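Local coordinates for protein MIP07328p (Drosophila melanogaster, PDB 6FKK) that probably acts as a chemorepellent axon guidance cue, a transmembrane semaphorin that binds semaphorin receptors through its extracellular part, at residues 12-17 against 472-477; 412-417 against 438-443; 388-393 against 453-458. All blocks are in the same frame, centred on the assembly; numbering follows the deposited sequence.

Contact 1: 12-17 against 472-477; sequences KQDKVL and SVPLHH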
# COMPACT_ATOMS: atom_id res chain seq x y z
N LYS A 12 16.99 8.39 18.86
CA LYS A 12 16.74 9.82 18.95
C LYS A 12 15.37 10.17 18.39
O LYS A 12 14.90 9.57 17.43
CB LYS A 12 17.83 10.59 18.20
CG LYS A 12 18.21 10.00 16.86
CD LYS A 12 19.21 10.88 16.13
CE LYS A 12 19.83 10.15 14.95
NZ LYS A 12 18.80 9.57 14.05
N GLN A 13 14.73 11.16 19.02
CA GLN A 13 13.42 11.63 18.58
C GLN A 13 13.57 12.63 17.44
O GLN A 13 14.41 13.53 17.50
CB GLN A 13 12.67 12.27 19.75
CG GLN A 13 11.31 12.87 19.38
CD GLN A 13 10.19 11.85 19.43
OE1 GLN A 13 10.20 10.92 20.24
NE2 GLN A 13 9.21 12.02 18.55
N ASP A 14 12.75 12.47 16.41
CA ASP A 14 12.84 13.32 15.24
C ASP A 14 12.23 14.69 15.52
O ASP A 14 11.34 14.84 16.36
CB ASP A 14 12.14 12.67 14.04
CG ASP A 14 12.58 13.25 12.71
OD1 ASP A 14 13.33 14.25 12.71
OD2 ASP A 14 12.19 12.70 11.66
N LYS A 15 12.72 15.70 14.81
CA LYS A 15 12.28 17.08 14.98
C LYS A 15 10.89 17.24 14.39
O LYS A 15 10.72 17.37 13.18
CB LYS A 15 13.27 18.04 14.33
CG LYS A 15 12.92 19.52 14.49
CD LYS A 15 13.01 19.95 15.95
CE LYS A 15 12.69 21.43 16.10
NZ LYS A 15 12.78 21.87 17.52
N VAL A 16 9.87 17.24 15.25
CA VAL A 16 8.49 17.37 14.80
C VAL A 16 8.25 18.80 14.33
O VAL A 16 8.46 19.76 15.09
CB VAL A 16 7.50 16.98 15.90
CG1 VAL A 16 6.08 17.35 15.51
CG2 VAL A 16 7.60 15.49 16.19
N LEU A 17 7.81 18.95 13.08
CA LEU A 17 7.53 20.27 12.52
C LEU A 17 6.12 20.75 12.84
O LEU A 17 5.94 21.86 13.34
CB LEU A 17 7.75 20.24 11.00
CG LEU A 17 9.15 19.88 10.52
CD1 LEU A 17 9.25 20.00 9.00
CD2 LEU A 17 10.20 20.75 11.20
N SER A 472 4.06 15.92 11.16
CA SER A 472 4.92 16.32 10.06
C SER A 472 6.37 16.35 10.54
O SER A 472 6.70 17.08 11.48
CB SER A 472 4.51 17.69 9.52
OG SER A 472 5.34 18.09 8.45
N VAL A 473 7.22 15.55 9.90
CA VAL A 473 8.66 15.56 10.18
C VAL A 473 9.39 15.80 8.87
O VAL A 473 8.83 15.53 7.79
CB VAL A 473 9.10 14.25 10.85
CG1 VAL A 473 8.35 14.03 12.16
CG2 VAL A 473 8.89 13.07 9.91
N PRO A 474 10.61 16.34 8.89
CA PRO A 474 11.29 16.65 7.62
C PRO A 474 11.55 15.41 6.78
O PRO A 474 11.98 14.37 7.29
CB PRO A 474 12.60 17.31 8.08
CG PRO A 474 12.81 16.85 9.48
CD PRO A 474 11.42 16.74 10.05
N LEU A 475 11.28 15.53 5.48
CA LEU A 475 11.53 14.43 4.56
C LEU A 475 13.02 14.12 4.44
O LEU A 475 13.41 12.96 4.26
CB LEU A 475 10.95 14.75 3.19
CG LEU A 475 10.96 13.64 2.13
CD1 LEU A 475 9.92 12.58 2.46
CD2 LEU A 475 10.73 14.22 0.75
N HIS A 476 13.87 15.15 4.55
CA HIS A 476 15.31 14.98 4.50
C HIS A 476 15.94 15.94 5.49
O HIS A 476 15.61 17.13 5.49
CB HIS A 476 15.86 15.21 3.09
CG HIS A 476 15.35 14.24 2.07
ND1 HIS A 476 15.87 12.97 1.94
CD2 HIS A 476 14.38 14.34 1.14
CE1 HIS A 476 15.24 12.33 0.96
NE2 HIS A 476 14.33 13.15 0.47
N HIS A 477 16.85 15.44 6.32
CA HIS A 477 17.42 16.21 7.41
C HIS A 477 18.70 16.94 7.02
O HIS A 477 19.59 17.11 7.87
CB HIS A 477 17.70 15.29 8.61
CG HIS A 477 16.55 14.40 8.97
ND1 HIS A 477 15.51 14.80 9.78
CD2 HIS A 477 16.28 13.12 8.63
CE1 HIS A 477 14.65 13.81 9.92
NE2 HIS A 477 15.09 12.78 9.23

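Contact 2: 412-417 against 438-443; sequences DGKVTK and ISEMQV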
# COMPACT_ATOMS: atom_id res chain seq x y z
N ASP A 412 5.84 0.60 16.49
CA ASP A 412 6.49 1.27 17.60
C ASP A 412 6.38 2.78 17.49
O ASP A 412 6.40 3.48 18.51
CB ASP A 412 7.96 0.83 17.66
CG ASP A 412 8.63 1.15 18.98
OD1 ASP A 412 7.99 1.77 19.85
OD2 ASP A 412 9.80 0.77 19.15
N GLY A 413 6.24 3.30 16.27
CA GLY A 413 6.26 4.73 16.03
C GLY A 413 7.54 5.25 15.40
O GLY A 413 7.72 6.47 15.33
N LYS A 414 8.42 4.37 14.95
CA LYS A 414 9.68 4.77 14.34
C LYS A 414 9.54 4.84 12.82
O LYS A 414 8.64 4.24 12.22
CB LYS A 414 10.80 3.79 14.71
CG LYS A 414 10.94 3.51 16.19
CD LYS A 414 12.25 2.80 16.49
CE LYS A 414 12.28 2.27 17.92
NZ LYS A 414 11.96 3.33 18.92
N VAL A 415 10.44 5.59 12.20
CA VAL A 415 10.50 5.73 10.75
C VAL A 415 11.92 5.42 10.30
O VAL A 415 12.89 5.92 10.89
CB VAL A 415 10.08 7.14 10.30
CG1 VAL A 415 10.33 7.31 8.81
CG2 VAL A 415 8.62 7.39 10.64
N THR A 416 12.05 4.59 9.27
CA THR A 416 13.34 4.16 8.75
C THR A 416 13.49 4.63 7.30
O THR A 416 12.67 4.27 6.45
CB THR A 416 13.49 2.64 8.84
OG1 THR A 416 13.49 2.24 10.21
CG2 THR A 416 14.79 2.20 8.19
N LYS A 417 14.52 5.42 7.04
CA LYS A 417 14.93 5.76 5.69
C LYS A 417 16.04 4.81 5.25
O LYS A 417 16.92 4.47 6.04
CB LYS A 417 15.45 7.20 5.60
CG LYS A 417 14.52 8.28 6.10
CD LYS A 417 15.26 9.62 6.11
CE LYS A 417 14.33 10.79 6.39
NZ LYS A 417 13.62 10.67 7.70
N ILE A 438 19.62 5.10 6.12
CA ILE A 438 19.90 6.52 6.30
C ILE A 438 19.68 6.93 7.75
O ILE A 438 20.56 7.52 8.39
CB ILE A 438 19.05 7.36 5.34
CG1 ILE A 438 19.40 7.02 3.89
CG2 ILE A 438 19.26 8.85 5.60
CD1 ILE A 438 18.53 7.71 2.88
N SER A 439 18.50 6.64 8.29
CA SER A 439 18.19 7.00 9.67
C SER A 439 17.03 6.15 10.17
O SER A 439 16.20 5.68 9.39
CB SER A 439 17.84 8.48 9.80
OG SER A 439 16.59 8.76 9.18
N GLU A 440 16.99 5.97 11.49
CA GLU A 440 15.84 5.36 12.17
C GLU A 440 15.57 6.18 13.41
O GLU A 440 16.31 6.09 14.39
CB GLU A 440 16.10 3.89 12.52
CG GLU A 440 14.89 3.20 13.14
CD GLU A 440 15.16 1.74 13.49
OE1 GLU A 440 15.65 1.48 14.61
OE2 GLU A 440 14.88 0.86 12.65
N MET A 441 14.51 6.98 13.38
CA MET A 441 14.20 7.91 14.45
C MET A 441 12.79 7.66 14.99
O MET A 441 11.90 7.21 14.26
CB MET A 441 14.32 9.37 13.98
CG MET A 441 15.59 9.68 13.23
SD MET A 441 15.84 11.45 13.04
CE MET A 441 17.18 11.50 11.86
N GLN A 442 12.61 7.97 16.26
CA GLN A 442 11.29 7.92 16.88
C GLN A 442 10.52 9.18 16.49
O GLN A 442 10.98 10.30 16.73
CB GLN A 442 11.42 7.82 18.40
CG GLN A 442 10.11 7.55 19.12
CD GLN A 442 9.64 6.12 18.93
OE1 GLN A 442 10.43 5.18 18.97
NE2 GLN A 442 8.34 5.96 18.71
N VAL A 443 9.34 8.99 15.89
CA VAL A 443 8.50 10.09 15.45
C VAL A 443 7.28 10.25 16.34
O VAL A 443 7.02 11.34 16.87
CB VAL A 443 8.08 9.91 13.97
CG1 VAL A 443 7.02 10.93 13.60
CG2 VAL A 443 9.29 10.04 13.06

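Contact 3: 388-393 against 453-458; sequences AIAVHP and LVISTS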
# COMPACT_ATOMS: atom_id res chain seq x y z
N ALA A 388 4.00 0.62 7.57
CA ALA A 388 3.70 1.58 6.52
C ALA A 388 4.86 1.66 5.54
O ALA A 388 5.97 1.18 5.80
CB ALA A 388 3.40 2.97 7.10
N ILE A 389 4.60 2.29 4.39
CA ILE A 389 5.58 2.37 3.31
C ILE A 389 5.32 3.64 2.51
O ILE A 389 4.17 4.05 2.33
CB ILE A 389 5.51 1.11 2.42
CG1 ILE A 389 6.57 1.15 1.32
CG2 ILE A 389 4.12 0.95 1.84
CD1 ILE A 389 7.94 0.72 1.77
N ALA A 390 6.40 4.27 2.06
CA ALA A 390 6.34 5.44 1.19
C ALA A 390 7.69 5.58 0.51
O ALA A 390 8.72 5.20 1.08
CB ALA A 390 5.97 6.71 1.96
N VAL A 391 7.69 6.13 -0.70
CA VAL A 391 8.88 6.20 -1.54
C VAL A 391 9.04 7.60 -2.10
O VAL A 391 8.07 8.20 -2.58
CB VAL A 391 8.83 5.18 -2.69
CG1 VAL A 391 10.08 5.29 -3.56
CG2 VAL A 391 8.69 3.77 -2.16
N HIS A 392 10.27 8.13 -2.02
CA HIS A 392 10.67 9.31 -2.78
C HIS A 392 11.51 8.82 -3.96
O HIS A 392 12.70 8.51 -3.78
CB HIS A 392 11.48 10.29 -1.92
CG HIS A 392 11.85 11.56 -2.62
ND1 HIS A 392 12.60 12.55 -2.01
CD2 HIS A 392 11.57 12.01 -3.87
CE1 HIS A 392 12.77 13.55 -2.86
NE2 HIS A 392 12.16 13.24 -3.99
N PRO A 393 10.95 8.72 -5.16
CA PRO A 393 11.65 8.03 -6.24
C PRO A 393 12.67 8.90 -6.96
O PRO A 393 12.50 10.11 -7.11
CB PRO A 393 10.51 7.64 -7.19
CG PRO A 393 9.49 8.71 -6.99
CD PRO A 393 9.58 9.11 -5.53
N LEU A 453 1.86 6.68 5.59
CA LEU A 453 2.91 7.66 5.36
C LEU A 453 2.61 8.40 4.06
O LEU A 453 2.35 7.77 3.03
CB LEU A 453 4.30 7.01 5.28
CG LEU A 453 4.86 6.39 6.56
CD1 LEU A 453 6.25 5.83 6.31
CD2 LEU A 453 4.87 7.41 7.68
N VAL A 454 2.65 9.73 4.11
CA VAL A 454 2.39 10.58 2.96
C VAL A 454 3.61 11.46 2.74
O VAL A 454 4.15 12.04 3.70
CB VAL A 454 1.13 11.43 3.15
CG1 VAL A 454 0.80 12.20 1.88
CG2 VAL A 454 -0.04 10.56 3.58
N ILE A 455 4.05 11.57 1.49
CA ILE A 455 5.26 12.28 1.13
C ILE A 455 4.90 13.50 0.30
O ILE A 455 4.22 13.38 -0.73
CB ILE A 455 6.24 11.38 0.37
CG1 ILE A 455 6.92 10.40 1.33
CG2 ILE A 455 7.27 12.22 -0.37
CD1 ILE A 455 7.99 9.55 0.67
N SER A 456 5.35 14.67 0.74
CA SER A 456 5.26 15.92 -0.02
C SER A 456 6.69 16.37 -0.31
O SER A 456 7.37 16.91 0.57
CB SER A 456 4.48 16.98 0.74
OG SER A 456 4.48 18.21 0.02
N THR A 457 7.15 16.14 -1.55
CA THR A 457 8.53 16.44 -1.88
C THR A 457 8.78 17.94 -1.97
O THR A 457 9.85 18.42 -1.57
CB THR A 457 8.92 15.76 -3.19
OG1 THR A 457 7.94 16.07 -4.20
CG2 THR A 457 8.98 14.25 -3.01
N SER A 458 7.81 18.69 -2.49
CA SER A 458 8.01 20.12 -2.68
C SER A 458 8.15 20.85 -1.34
O SER A 458 8.90 21.83 -1.25
CB SER A 458 6.86 20.71 -3.49
OG SER A 458 5.65 20.66 -2.75

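Contact 1: 12-17 against 472-477
Leu17 enters the last propeller blade through its backbone: Leu17 N donates to Ser472 O at 2.7 Å. The side chain then follows the 472-477 backbone as far as the proline. Its CB sits 3.4 Å from Ser472 O, the same oxygen that takes the amide. With CG beside the backbone N and anti to the carbonyl carbon (chi1 -60°), the chain is carried toward Pro474, where CG is 3.9 Å from Pro474 CD. At the tip, CD1 settles against the same proline, 3.9 Å from Pro474 N. The same ring carbon is also met by backbone: Lys15 O comes to 3.3 Å from Pro474 CD.

Further up the chain, Asp14 turns a carboxylate between Val473 and His477. OD2 lies beside Val473 CB at 3.6 Å and also reaches the edge of the imidazole, in the ring plane, 3.2 Å from His477 CE1. OD1 approaches the same ring carbon obliquely and takes a weak bond from Lys15 N; carboxylate and ring planes stand 53° apart. The carboxylate thus meets the carbon between the two ring nitrogens, while His477 NE2 is hydrogen-bonded to Lys417 of the preceding blade. Backbone bonds of Lys12 and Asp14 with Gln442 also tie the segment to strand 432-442 of that blade.

Beyond Leu17 the chain becomes strand 18-21, which pairs antiparallel with 469-474. This places an N-terminal strand in the same sheet as three C-terminal ones, the ring closure that characterises the seven-bladed beta-propeller of sema domains.

Contact 2: 412-417 against 438-443
Val415 and Met441 form the central hydrogen-bonded pair of two almost exactly antiparallel strands: Val415 N reaches Met441 O at 3.0 Å, and Met441 N returns a bond to Val415 O. Toward one end of the pairing, Lys417 N donates to Ser439 O at 2.9 Å. Lys417 O accepts from Ile438 N at 2.8 Å, the donor standing 45° out of the carbonyl plane, and more weakly from Ser439 N. Two residues, Ile438 and Ser439, therefore face Lys417, which makes this a classic beta bulge. The strands belong to the hairpin 414-423 and 432-442, the outer half of a four-stranded propeller blade.

At the other end Val443 N closes on Gly413 O at 3.0 Å, and here the Gln442 side chain folds back to the turn. Bent at chi2 (74°), it brings its amide NE2 to Asp412 O at 3.2 Å. The oxygen lies in the amide plane, but the donor stands above the carbonyl plane; Leu444 O is a second acceptor for the same NE2. On the face shared with Gln442, Lys414 NZ has a salt bridge to Asp412 OD2 at 3.4 Å and a hydrogen bond to Thr11 OG1. It also lies close to Gln442 OE1, though the modelled separation is too short to trust.

Glu440, its chain extended out from that face, takes a weak bond from Thr416 OG1 at 3.1 Å on OE2, while the same oxygen forms a salt bridge with Lys379. On the other face Val415 CG2 meets Val443 CG2 at 3.7 Å, alongside Leu462 and Val464 of the next blade.

Contact 3: 388-393 against 453-458
Ala390 offers the shallow spot that two larger side chains fill. Its CB is met from one direction by Leu453 CB and from another by Ile455 CD1, each at 3.7 Å, so that the small methyl sits between the leucine and the isoleucine. Leu453 also spreads over the neighbouring small residue, its CG resting 3.8 Å from Ala388 CB. Ile455 pushes further in: with CG1 anti to the carbonyl carbon and the chain extended, CD1 passes the alanine and ends 3.5 Å from Val391 O, against the peptide leading into His392. No hydrogen bond joins the two segments. Their axes run 15° apart and 6.5 Å at closest approach, too widely spaced for sheet pairing, and this is the face-to-face packing of neighbouring blades in a beta-propeller. Strands 386-396 and 452-456 are each the first strand of their blade, the position nearest the central channel in this fold.

At the far end Thr457 lays its methyl on an imidazole. CG2 is 3.6 Å from the centroid of the His392 ring and 19° off its normal, a CH-pi contact over one face, displaced slightly toward the rim. CG of His392 is anti to the backbone N (chi1 -176°), which carries the ring out beneath the threonine, where its ND1 is hydrogen-bonded to His476 NE2.

How the contacts relate
From the N terminus, residues 12-17 come first and meet 472-477 only some 450 residues later, so contact 1 closes the longest loop. Within that loop lies contact 3, which spans about 60 residues, and inside this in turn contact 2, the short hairpin closure, so the three nest without crossing. Contact 2 builds the outer half of one blade, contact 3 packs that blade's first strand on the next, and contact 1 leads into the N-terminal strand of the final blade. Contacts 1 and 2 touch, their centres about 9 Å apart; contact 3 touches contact 1 but not contact 2.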